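Local coordinates for protein thymidylate synthase thyX (Helicobacter pylori, PDB 3N3Y) that probably catalyses the reductive methylation of dUMP to dTMP, with methylenetetrahydrofolate as methyl donor and FAD as cofactor, at residues I12-T17 with N66-G71; Q24-C29 with E45-V50; E119-V124 with E160-H165; V103-P108 with A136-R141. One frame throughout, in Å; residues are numbered along the deposited sequence.

Interaction 1. Residues I12-T17 with N66-G71; sequences ICKHYT and NFEIKG. With UMP (2'-deoxyuridine 5'-monophosphate), chain E.
H15 and N66 lie side by side and point the same way, the imidazole and carboxamide planes turned 46° from each other. The amide OD1 of N66 sits near the plane of the imidazole at its edge and comes within 3.4 Å of H15 CB. The carboxamide nitrogen of N66 bonds to S169 and to H62 of a second subunit, while H15 NE2 bonds to its counterpart H15 there. On the same face, K14 reaches obliquely over E68, with CD 3.8 Å from E68 CB; their charged ends part, the amine going to Q24 of the second subunit and the carboxylate to H165. Beneath this runs an antiparallel ladder, strand 10-16, an outermost strand of the sheet within this chain, against strand 64-73, in which K14 and H15 together face N66: a classic beta bulge. N66 O takes K14 N at 2.7 Å and, weakly, H15 N at 3.4 Å. C13 and F67 use the opposite face, with C13 CB 3.9 Å from F67 CE1 and the sulfur oblique to the ring. Beyond the bulge, the edge of the strand reads the uracil of dUMP: Y16 N donates to O2 at 3.0 Å, and N3 donates to Y16 O at 2.9 Å. Placed between its backbone N and carbonyl carbon (chi1 59°), the Y16 ring lies under the pyrimidine with N3 over its centre, while the imidazole of H15 turns a face to O2.

Interaction 2. Residues Q24-C29 with E45-V50; sequences QAIRTC and ELIHRV
One face of the R27 guanidinium carries L46 CD2, which stands 3.5 Å above the plane, displaced toward the rim, and 3.6 Å from R27 NH1. The chain of R27 bends at chi2 and chi3, bringing this flat group over the methyl, and CG of R27 touches the same methyl at 3.7 Å. NH1 is held by a salt bridge to D43 and NE by a hydrogen bond to S32, which probably fixes the plane above the leucine. The other guanidinium, that of R49, has E45 OE2 at its edge, in plane, in a long ion pair within helix 41-51. The buried centre belongs to I26. Its CG2 lies 3.8 Å from L46 CD2, the two side chains running past one another head to tail, and 4.0 Å from V50 CG1. With CG1 beside the backbone N (chi1 -62°), the longer branch takes another direction, and CD1 reaches I47 CA at 3.6 Å. I26 thus divides its branches among three residues of the opposing helix, without a hydrogen bond between the two segments. The short axes approach to 10.0 Å at 66°, a helix pair packed through aliphatic branches. It joins helices 20-30 and 41-51, which lie in the chain between the two paired strands, and it borders the flavin site: C29, on the first helix, contacts FAD in a pocket shared between subunits.

Interaction 3. Residues E119-V124 with E160-H165; sequences EFLVFV and ESYKTH
L121 and Y162 are paired by a single backbone bridge, in which K163 N donates to F120 O and V122 N to S161 O, each at 2.8 Å, the first from 38° above the carbonyl plane and the second at a milder tilt. The same F120 O stands over one face of the Y162 ring, offset toward the rim, so this carbonyl meets a peptide N-H and an aromatic face together. F120 and Y162 run side by side in the same direction, and Y162 OH comes to 3.7 Å from F120 CD1 before bonding to E99. L121 turns CD2 to the other segment, 4.2 Å from Y162 CD2 and close to S161 OG. That hydroxyl bonds to S133 and to the Y156 carbonyl of a third subunit. Extended beyond CG, K163 crosses over the other segment. Its CG meets V122 CG2 at 3.7 Å, the two side chains roughly at right angles, and its CE passes 3.2 Å from L121 O, so that the amine is carried to the carbonyl of R118. The bridge thus ties the loop between helices 111-117 and 127-145 to the start of strand 163-171. L121 leans on S133 of the longer helix, T164 bonds to the backbone of strand 64-73, and Y162 packs on R74 of helix 74-80, a dUMP-binding residue.

Interaction 4. Residues V103-P108 with A136-R141; sequences VESFLP and ALENLR
The E138 carboxylate is gripped from several directions: F106 N donates to OE1 at 2.8 Å, nearly straight (174°) but from above the carboxylate plane, and R141 NH2 donates to OE2 at 2.8 Å on the syn side. R141 NE adds weak bonds to both oxygens, and S105 OG lies 3.0 Å from E138 OE2. A bend at chi2 (64°) turns the carboxylate toward the loop, and L107 CD1 packs 3.6 Å from E138 CG. These contacts pin the loop ahead of helix 111-117 onto helix 127-145 and meet at an ST turn, in which S105 OG accepts from L107 N at 3.0 Å. Such a buried acid, next to an arginine of its own helix, would probably stay ionised. The R141 guanidinium sits with the carboxylate at its edge and S105 N over the centre of one face, while its CD meets V103 CG2 at 3.8 Å. The F106 ring is sandwiched: E104 O stands over one face, and L137 CD2 lies over the opposite one in a CH-pi contact, offset toward CE2 at 3.6 Å. R116 of helix 111-117 binds the carbonyls of E104 and S105.

How the interactions relate
Interactions 1 and 3 share one antiparallel sheet: strands 64-73 and 163-171 are neighbours in it, joined by E68 with H165 and by G71 with T164. Interactions 3 and 4 also touch, through Y162 and L121 on L137 and through F120 on F106 and V103, so loop bridge and helix face share an apolar layer. Interaction 2 stands apart, about 55 Å from interaction 4 between centres and on the opposite side of the chain's centre. It is buried and aliphatic across its helices, whereas the other three are partly buried and lean on backbone bonds or, in interaction 4, a carboxylate. Interactions 1, 2 and 3 border a second subunit; 3 and, through one residue, 4 meet a third.

Interaction 1. Residues I12-T17 with N66-G71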
# COMPACT_ATOMS: atom_id res chain seq x y z
N ILE A 12 17.44 17.56 -4.44
CA ILE A 12 16.84 18.26 -5.57
C ILE A 12 15.43 17.75 -5.84
O ILE A 12 15.21 16.53 -5.90
CB ILE A 12 17.63 18.02 -6.89
CG1 ILE A 12 19.12 18.29 -6.73
CG2 ILE A 12 17.05 18.89 -8.01
CD1 ILE A 12 19.44 19.71 -6.38
N CYS A 13 14.48 18.66 -6.00
CA CYS A 13 13.18 18.27 -6.54
C CYS A 13 13.22 18.39 -8.05
O CYS A 13 13.29 19.49 -8.58
CB CYS A 13 12.06 19.12 -5.96
SG CYS A 13 10.41 18.61 -6.56
N LYS A 14 13.19 17.25 -8.74
CA LYS A 14 13.38 17.22 -10.18
C LYS A 14 12.07 17.37 -10.96
O LYS A 14 12.05 17.80 -12.11
CB LYS A 14 14.09 15.92 -10.58
CG LYS A 14 15.24 15.57 -9.67
CD LYS A 14 16.12 14.52 -10.30
CE LYS A 14 15.35 13.24 -10.56
NZ LYS A 14 16.29 12.14 -10.95
N HIS A 15 10.96 16.98 -10.35
CA HIS A 15 9.67 17.17 -10.98
C HIS A 15 8.58 17.16 -9.96
O HIS A 15 8.66 16.46 -8.96
CB HIS A 15 9.40 16.11 -12.05
CG HIS A 15 8.25 16.46 -12.94
ND1 HIS A 15 8.39 17.29 -14.03
CD2 HIS A 15 6.94 16.14 -12.87
CE1 HIS A 15 7.22 17.45 -14.61
NE2 HIS A 15 6.32 16.77 -13.92
N TYR A 16 7.55 17.97 -10.20
CA TYR A 16 6.40 18.00 -9.32
C TYR A 16 5.12 18.20 -10.11
O TYR A 16 5.14 18.57 -11.28
CB TYR A 16 6.54 19.08 -8.25
CG TYR A 16 6.69 20.47 -8.82
CD1 TYR A 16 5.57 21.27 -9.07
CD2 TYR A 16 7.95 21.00 -9.11
CE1 TYR A 16 5.71 22.55 -9.60
CE2 TYR A 16 8.10 22.27 -9.63
CZ TYR A 16 6.98 23.05 -9.87
OH TYR A 16 7.15 24.32 -10.39
N THR A 17 4.01 17.94 -9.43
CA THR A 17 2.69 18.01 -10.03
C THR A 17 2.12 19.40 -9.82
O THR A 17 2.05 19.88 -8.68
CB THR A 17 1.74 16.97 -9.39
OG1 THR A 17 2.20 15.64 -9.66
CG2 THR A 17 0.34 17.12 -9.96
N ASN A 66 9.11 14.03 -7.43
CA ASN A 66 10.32 13.29 -7.73
C ASN A 66 11.59 13.99 -7.23
O ASN A 66 11.98 15.03 -7.77
CB ASN A 66 10.45 13.06 -9.23
CG ASN A 66 9.16 12.57 -9.85
OD1 ASN A 66 8.38 13.35 -10.39
ND2 ASN A 66 8.92 11.26 -9.77
N PHE A 67 12.23 13.41 -6.23
CA PHE A 67 13.44 13.98 -5.66
C PHE A 67 14.70 13.22 -6.02
O PHE A 67 14.66 12.06 -6.44
CB PHE A 67 13.38 13.98 -4.14
CG PHE A 67 12.27 14.80 -3.56
CD1 PHE A 67 12.45 16.16 -3.33
CD2 PHE A 67 11.07 14.21 -3.20
CE1 PHE A 67 11.45 16.91 -2.77
CE2 PHE A 67 10.06 14.96 -2.64
CZ PHE A 67 10.24 16.31 -2.43
N GLU A 68 15.82 13.90 -5.83
CA GLU A 68 17.11 13.25 -5.87
C GLU A 68 17.78 13.53 -4.52
O GLU A 68 17.77 14.66 -4.05
CB GLU A 68 17.94 13.79 -7.03
CG GLU A 68 19.13 12.93 -7.40
CD GLU A 68 20.23 13.73 -8.11
OE1 GLU A 68 19.90 14.56 -9.00
OE2 GLU A 68 21.43 13.53 -7.79
N ILE A 69 18.33 12.49 -3.90
CA ILE A 69 19.01 12.65 -2.61
C ILE A 69 20.43 12.12 -2.70
O ILE A 69 20.65 10.96 -3.05
CB ILE A 69 18.26 11.90 -1.48
CG1 ILE A 69 16.79 12.34 -1.44
CG2 ILE A 69 18.97 12.11 -0.12
CD1 ILE A 69 15.87 11.45 -0.60
N LYS A 70 21.40 12.99 -2.40
CA LYS A 70 22.81 12.60 -2.43
C LYS A 70 23.45 12.79 -1.06
O LYS A 70 23.19 13.78 -0.38
CB LYS A 70 23.60 13.40 -3.48
CG LYS A 70 22.90 13.55 -4.82
CD LYS A 70 23.89 13.60 -5.99
CE LYS A 70 24.86 14.78 -5.88
NZ LYS A 70 25.82 14.87 -7.03
N GLY A 71 24.26 11.82 -0.65
CA GLY A 71 25.03 11.95 0.57
C GLY A 71 24.29 11.59 1.85
O GLY A 71 24.64 12.06 2.92
N1 UMP E . 8.39 21.89 -13.24
C2 UMP E . 7.68 20.78 -12.82
N3 UMP E . 6.30 20.79 -12.83
C4 UMP E . 5.64 21.92 -13.24
C5 UMP E . 6.35 23.04 -13.66
C6 UMP E . 7.74 23.02 -13.66
O2 UMP E . 8.28 19.77 -12.45
O4 UMP E . 4.42 21.93 -13.23
C1' UMP E . 9.86 21.82 -13.21
C2' UMP E . 10.45 21.78 -14.60
C3' UMP E . 11.81 22.40 -14.36
C4' UMP E . 11.69 23.22 -13.08
O3' UMP E . 12.75 21.37 -14.19
O4' UMP E . 10.44 22.90 -12.51
C5' UMP E . 11.73 24.72 -13.38
O5' UMP E . 10.68 25.04 -14.27
P UMP E . 10.25 26.57 -14.56
OP1 UMP E . 8.90 26.55 -15.24
OP2 UMP E . 11.28 27.16 -15.50
OP3 UMP E . 10.18 27.31 -13.28

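Interaction 2. Residues Q24-C29 with E45-V50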
# COMPACT_ATOMS: atom_id res chain seq x y z
N GLN A 24 -8.58 20.78 -9.00
CA GLN A 24 -9.55 20.15 -9.89
C GLN A 24 -10.08 18.85 -9.27
O GLN A 24 -11.27 18.54 -9.38
CB GLN A 24 -8.93 19.90 -11.26
CG GLN A 24 -8.55 21.17 -12.03
CD GLN A 24 -7.62 20.88 -13.22
OE1 GLN A 24 -6.93 19.87 -13.26
NE2 GLN A 24 -7.60 21.79 -14.19
N ALA A 25 -9.20 18.09 -8.62
CA ALA A 25 -9.61 16.84 -7.98
C ALA A 25 -10.59 17.08 -6.83
O ALA A 25 -11.54 16.33 -6.65
CB ALA A 25 -8.38 16.07 -7.46
N ILE A 26 -10.33 18.12 -6.06
CA ILE A 26 -11.17 18.41 -4.92
C ILE A 26 -12.58 18.84 -5.36
O ILE A 26 -13.59 18.45 -4.77
CB ILE A 26 -10.53 19.50 -4.03
CG1 ILE A 26 -9.19 18.98 -3.49
CG2 ILE A 26 -11.48 19.88 -2.89
CD1 ILE A 26 -8.34 20.02 -2.79
N ARG A 27 -12.62 19.65 -6.42
CA ARG A 27 -13.87 20.19 -6.90
C ARG A 27 -14.70 19.10 -7.59
O ARG A 27 -15.93 19.19 -7.63
CB ARG A 27 -13.62 21.39 -7.83
CG ARG A 27 -12.83 22.49 -7.14
CD ARG A 27 -13.21 23.89 -7.60
NE ARG A 27 -13.88 24.60 -6.52
CZ ARG A 27 -13.36 25.62 -5.86
NH1 ARG A 27 -12.17 26.09 -6.20
NH2 ARG A 27 -14.04 26.19 -4.88
N THR A 28 -14.03 18.07 -8.10
CA THR A 28 -14.71 16.95 -8.72
C THR A 28 -15.67 16.27 -7.75
O THR A 28 -16.73 15.80 -8.16
CB THR A 28 -13.72 15.90 -9.27
OG1 THR A 28 -13.07 16.40 -10.45
CG2 THR A 28 -14.48 14.65 -9.65
N CYS A 29 -15.29 16.21 -6.48
CA CYS A 29 -16.07 15.47 -5.49
C CYS A 29 -17.45 16.07 -5.29
O CYS A 29 -18.44 15.35 -5.27
CB CYS A 29 -15.34 15.38 -4.15
SG CYS A 29 -13.77 14.46 -4.22
N GLU A 45 -6.19 28.09 -1.82
CA GLU A 45 -6.72 28.05 -0.47
C GLU A 45 -7.48 26.76 -0.24
O GLU A 45 -7.41 26.17 0.84
CB GLU A 45 -7.65 29.24 -0.24
CG GLU A 45 -8.66 29.03 0.86
CD GLU A 45 -8.02 28.86 2.23
OE1 GLU A 45 -6.77 28.81 2.31
OE2 GLU A 45 -8.78 28.79 3.23
N LEU A 46 -8.19 26.31 -1.27
CA LEU A 46 -9.02 25.11 -1.18
C LEU A 46 -8.20 23.83 -0.92
O LEU A 46 -8.60 22.98 -0.12
CB LEU A 46 -9.87 24.95 -2.45
CG LEU A 46 -10.66 23.64 -2.60
CD1 LEU A 46 -11.88 23.62 -1.68
CD2 LEU A 46 -11.07 23.44 -4.04
N ILE A 47 -7.06 23.71 -1.60
CA ILE A 47 -6.21 22.55 -1.44
C ILE A 47 -5.78 22.42 0.02
O ILE A 47 -5.80 21.34 0.60
CB ILE A 47 -4.97 22.64 -2.34
CG1 ILE A 47 -5.40 22.72 -3.81
CG2 ILE A 47 -4.06 21.44 -2.11
CD1 ILE A 47 -4.26 22.94 -4.78
N HIS A 48 -5.43 23.55 0.61
CA HIS A 48 -4.94 23.58 1.97
C HIS A 48 -6.02 23.24 2.98
O HIS A 48 -5.79 22.45 3.90
CB HIS A 48 -4.35 24.96 2.27
CG HIS A 48 -3.73 25.06 3.63
ND1 HIS A 48 -2.42 24.71 3.88
CD2 HIS A 48 -4.25 25.45 4.82
CE1 HIS A 48 -2.16 24.90 5.16
NE2 HIS A 48 -3.25 25.34 5.75
N ARG A 49 -7.20 23.83 2.83
CA ARG A 49 -8.26 23.64 3.82
C ARG A 49 -8.86 22.24 3.80
O ARG A 49 -9.04 21.62 4.85
CB ARG A 49 -9.35 24.70 3.67
CG ARG A 49 -10.58 24.41 4.54
CD ARG A 49 -11.60 25.55 4.49
NE ARG A 49 -11.63 26.19 3.18
CZ ARG A 49 -12.37 25.78 2.15
NH1 ARG A 49 -13.16 24.72 2.28
NH2 ARG A 49 -12.32 26.45 1.00
N VAL A 50 -9.19 21.74 2.60
CA VAL A 50 -9.75 20.39 2.45
C VAL A 50 -8.68 19.30 2.63
O VAL A 50 -8.91 18.29 3.30
CB VAL A 50 -10.46 20.20 1.07
CG1 VAL A 50 -11.02 18.80 0.93
CG2 VAL A 50 -11.58 21.23 0.89

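Interaction 3. Residues E119-V124 with E160-H165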
# COMPACT_ATOMS: atom_id res chain seq x y z
N GLU A 119 34.07 12.13 1.29
CA GLU A 119 33.42 11.83 0.02
C GLU A 119 32.59 10.56 0.14
O GLU A 119 31.62 10.38 -0.59
CB GLU A 119 34.43 11.66 -1.11
CG GLU A 119 33.78 11.38 -2.46
CD GLU A 119 34.72 10.77 -3.51
OE1 GLU A 119 35.96 10.81 -3.32
OE2 GLU A 119 34.21 10.26 -4.53
N PHE A 120 32.97 9.66 1.04
CA PHE A 120 32.33 8.36 1.14
C PHE A 120 31.57 8.17 2.43
O PHE A 120 30.81 7.22 2.56
CB PHE A 120 33.37 7.25 1.02
CG PHE A 120 34.09 7.23 -0.29
CD1 PHE A 120 33.49 6.70 -1.42
CD2 PHE A 120 35.39 7.73 -0.39
CE1 PHE A 120 34.16 6.68 -2.64
CE2 PHE A 120 36.07 7.71 -1.60
CZ PHE A 120 35.45 7.18 -2.73
N LEU A 121 31.79 9.04 3.41
CA LEU A 121 31.21 8.86 4.73
C LEU A 121 30.42 10.07 5.18
O LEU A 121 30.78 11.19 4.87
CB LEU A 121 32.31 8.62 5.75
CG LEU A 121 33.15 7.38 5.53
CD1 LEU A 121 34.19 7.28 6.63
CD2 LEU A 121 32.26 6.14 5.48
N VAL A 122 29.36 9.84 5.93
CA VAL A 122 28.67 10.92 6.62
C VAL A 122 29.31 11.13 7.98
O VAL A 122 29.36 10.23 8.81
CB VAL A 122 27.17 10.59 6.81
CG1 VAL A 122 26.47 11.68 7.65
CG2 VAL A 122 26.48 10.42 5.46
N PHE A 123 29.80 12.34 8.23
CA PHE A 123 30.39 12.63 9.54
C PHE A 123 29.32 13.18 10.45
O PHE A 123 28.40 13.86 10.00
CB PHE A 123 31.52 13.66 9.41
CG PHE A 123 32.84 13.06 9.02
CD1 PHE A 123 32.90 11.80 8.45
CD2 PHE A 123 34.02 13.76 9.23
CE1 PHE A 123 34.12 11.25 8.09
CE2 PHE A 123 35.24 13.22 8.87
CZ PHE A 123 35.30 11.96 8.30
N VAL A 124 29.43 12.85 11.73
CA VAL A 124 28.53 13.42 12.73
C VAL A 124 29.32 14.34 13.66
O VAL A 124 30.53 14.52 13.48
CB VAL A 124 27.84 12.33 13.56
CG1 VAL A 124 26.94 11.51 12.68
CG2 VAL A 124 28.88 11.46 14.27
N GLU A 160 27.77 1.97 8.74
CA GLU A 160 26.48 2.58 8.42
C GLU A 160 26.60 4.04 7.97
O GLU A 160 25.69 4.56 7.35
CB GLU A 160 25.52 2.49 9.60
CG GLU A 160 25.31 1.07 10.07
CD GLU A 160 23.89 0.61 9.83
OE1 GLU A 160 22.96 1.38 10.16
OE2 GLU A 160 23.72 -0.53 9.33
N SER A 161 27.71 4.70 8.27
CA SER A 161 27.88 6.07 7.83
C SER A 161 28.24 6.17 6.35
O SER A 161 28.39 7.25 5.82
CB SER A 161 28.92 6.79 8.69
OG SER A 161 30.15 6.09 8.67
N TYR A 162 28.37 5.03 5.69
CA TYR A 162 28.70 5.03 4.28
C TYR A 162 27.62 5.74 3.46
O TYR A 162 26.43 5.52 3.65
CB TYR A 162 28.86 3.61 3.77
CG TYR A 162 29.64 3.55 2.49
CD1 TYR A 162 29.00 3.59 1.26
CD2 TYR A 162 31.03 3.46 2.51
CE1 TYR A 162 29.73 3.54 0.07
CE2 TYR A 162 31.76 3.42 1.33
CZ TYR A 162 31.11 3.46 0.13
OH TYR A 162 31.86 3.40 -1.02
N LYS A 163 28.05 6.59 2.53
CA LYS A 163 27.11 7.38 1.74
C LYS A 163 26.36 6.60 0.66
O LYS A 163 26.91 5.74 -0.01
CB LYS A 163 27.78 8.60 1.13
CG LYS A 163 27.90 9.77 2.08
CD LYS A 163 28.65 10.89 1.42
CE LYS A 163 28.90 12.03 2.38
NZ LYS A 163 29.57 13.13 1.65
N THR A 164 25.09 6.92 0.52
CA THR A 164 24.28 6.38 -0.55
C THR A 164 23.68 7.52 -1.38
O THR A 164 23.79 8.70 -1.02
CB THR A 164 23.18 5.44 0.00
OG1 THR A 164 22.55 4.73 -1.08
CG2 THR A 164 22.14 6.23 0.77
N HIS A 165 23.02 7.16 -2.48
CA HIS A 165 22.44 8.10 -3.44
C HIS A 165 21.15 7.45 -3.93
O HIS A 165 21.10 6.24 -4.17
CB HIS A 165 23.44 8.30 -4.58
CG HIS A 165 22.96 9.17 -5.70
ND1 HIS A 165 23.44 9.05 -6.99
CD2 HIS A 165 22.06 10.19 -5.73
CE1 HIS A 165 22.86 9.94 -7.77
NE2 HIS A 165 22.02 10.64 -7.03

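Interaction 4. Residues V103-P108 with A136-R141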
# COMPACT_ATOMS: atom_id res chain seq x y z
N VAL A 103 40.96 4.26 -5.07
CA VAL A 103 41.41 5.37 -4.23
C VAL A 103 42.58 5.03 -3.30
O VAL A 103 42.79 3.86 -2.96
CB VAL A 103 40.25 5.94 -3.39
CG1 VAL A 103 38.97 6.02 -4.22
CG2 VAL A 103 40.04 5.10 -2.15
N GLU A 104 43.32 6.06 -2.89
CA GLU A 104 44.49 5.91 -2.02
C GLU A 104 44.07 5.71 -0.57
O GLU A 104 42.98 6.14 -0.18
CB GLU A 104 45.41 7.14 -2.08
CG GLU A 104 45.80 7.57 -3.48
CD GLU A 104 46.16 6.40 -4.37
OE1 GLU A 104 46.90 5.50 -3.91
OE2 GLU A 104 45.70 6.39 -5.54
N SER A 105 44.95 5.10 0.21
CA SER A 105 44.70 4.84 1.63
C SER A 105 44.25 6.10 2.36
O SER A 105 44.64 7.20 2.00
CB SER A 105 45.96 4.29 2.30
OG SER A 105 45.79 4.25 3.71
N PHE A 106 43.42 5.92 3.38
CA PHE A 106 42.98 7.04 4.22
C PHE A 106 43.78 7.13 5.52
O PHE A 106 43.53 7.99 6.37
CB PHE A 106 41.48 6.94 4.52
CG PHE A 106 40.61 6.94 3.28
CD1 PHE A 106 40.28 8.12 2.64
CD2 PHE A 106 40.12 5.75 2.76
CE1 PHE A 106 39.49 8.13 1.50
CE2 PHE A 106 39.33 5.74 1.62
CZ PHE A 106 39.02 6.94 1.00
N LEU A 107 44.74 6.21 5.69
CA LEU A 107 45.66 6.24 6.83
C LEU A 107 47.01 6.82 6.40
O LEU A 107 47.45 6.58 5.28
CB LEU A 107 45.86 4.84 7.41
CG LEU A 107 44.57 4.11 7.81
CD1 LEU A 107 44.87 2.70 8.35
CD2 LEU A 107 43.80 4.93 8.84
N PRO A 108 47.65 7.58 7.28
CA PRO A 108 47.19 7.81 8.65
C PRO A 108 46.09 8.86 8.69
O PRO A 108 45.96 9.67 7.77
CB PRO A 108 48.44 8.33 9.35
CG PRO A 108 49.14 9.10 8.28
CD PRO A 108 48.87 8.36 6.98
N ALA A 136 36.97 2.00 9.54
CA ALA A 136 36.12 0.99 8.91
C ALA A 136 36.17 1.11 7.40
O ALA A 136 36.20 0.10 6.69
CB ALA A 136 34.68 1.11 9.40
N LEU A 137 36.18 2.34 6.91
CA LEU A 137 36.24 2.61 5.48
C LEU A 137 37.56 2.12 4.92
O LEU A 137 37.61 1.53 3.84
CB LEU A 137 36.05 4.10 5.18
CG LEU A 137 36.17 4.52 3.71
CD1 LEU A 137 34.98 4.02 2.90
CD2 LEU A 137 36.29 6.02 3.57
N GLU A 138 38.64 2.36 5.67
CA GLU A 138 39.97 1.89 5.27
C GLU A 138 40.02 0.35 5.18
O GLU A 138 40.47 -0.19 4.19
CB GLU A 138 41.07 2.46 6.18
CG GLU A 138 42.49 2.00 5.81
CD GLU A 138 42.96 2.47 4.43
OE1 GLU A 138 42.32 3.38 3.84
OE2 GLU A 138 43.97 1.93 3.93
N ASN A 139 39.55 -0.34 6.22
CA ASN A 139 39.45 -1.81 6.13
C ASN A 139 38.64 -2.29 4.92
O ASN A 139 39.02 -3.26 4.26
CB ASN A 139 38.91 -2.41 7.42
CG ASN A 139 39.94 -2.38 8.53
OD1 ASN A 139 39.61 -2.37 9.72
ND2 ASN A 139 41.19 -2.34 8.15
N LEU A 140 37.53 -1.60 4.64
CA LEU A 140 36.69 -1.91 3.48
C LEU A 140 37.49 -1.73 2.19
O LEU A 140 37.43 -2.57 1.30
CB LEU A 140 35.47 -0.99 3.45
CG LEU A 140 34.39 -1.24 2.38
CD1 LEU A 140 33.85 -2.65 2.51
CD2 LEU A 140 33.26 -0.21 2.44
N ARG A 141 38.23 -0.63 2.11
CA ARG A 141 39.06 -0.34 0.94
C ARG A 141 40.07 -1.46 0.72
O ARG A 141 40.22 -1.95 -0.39
CB ARG A 141 39.78 1.00 1.06
CG ARG A 141 40.51 1.39 -0.21
CD ARG A 141 41.57 2.42 0.01
NE ARG A 141 42.65 1.97 0.89
CZ ARG A 141 43.73 1.29 0.49
NH1 ARG A 141 43.87 0.95 -0.79
NH2 ARG A 141 44.66 0.94 1.37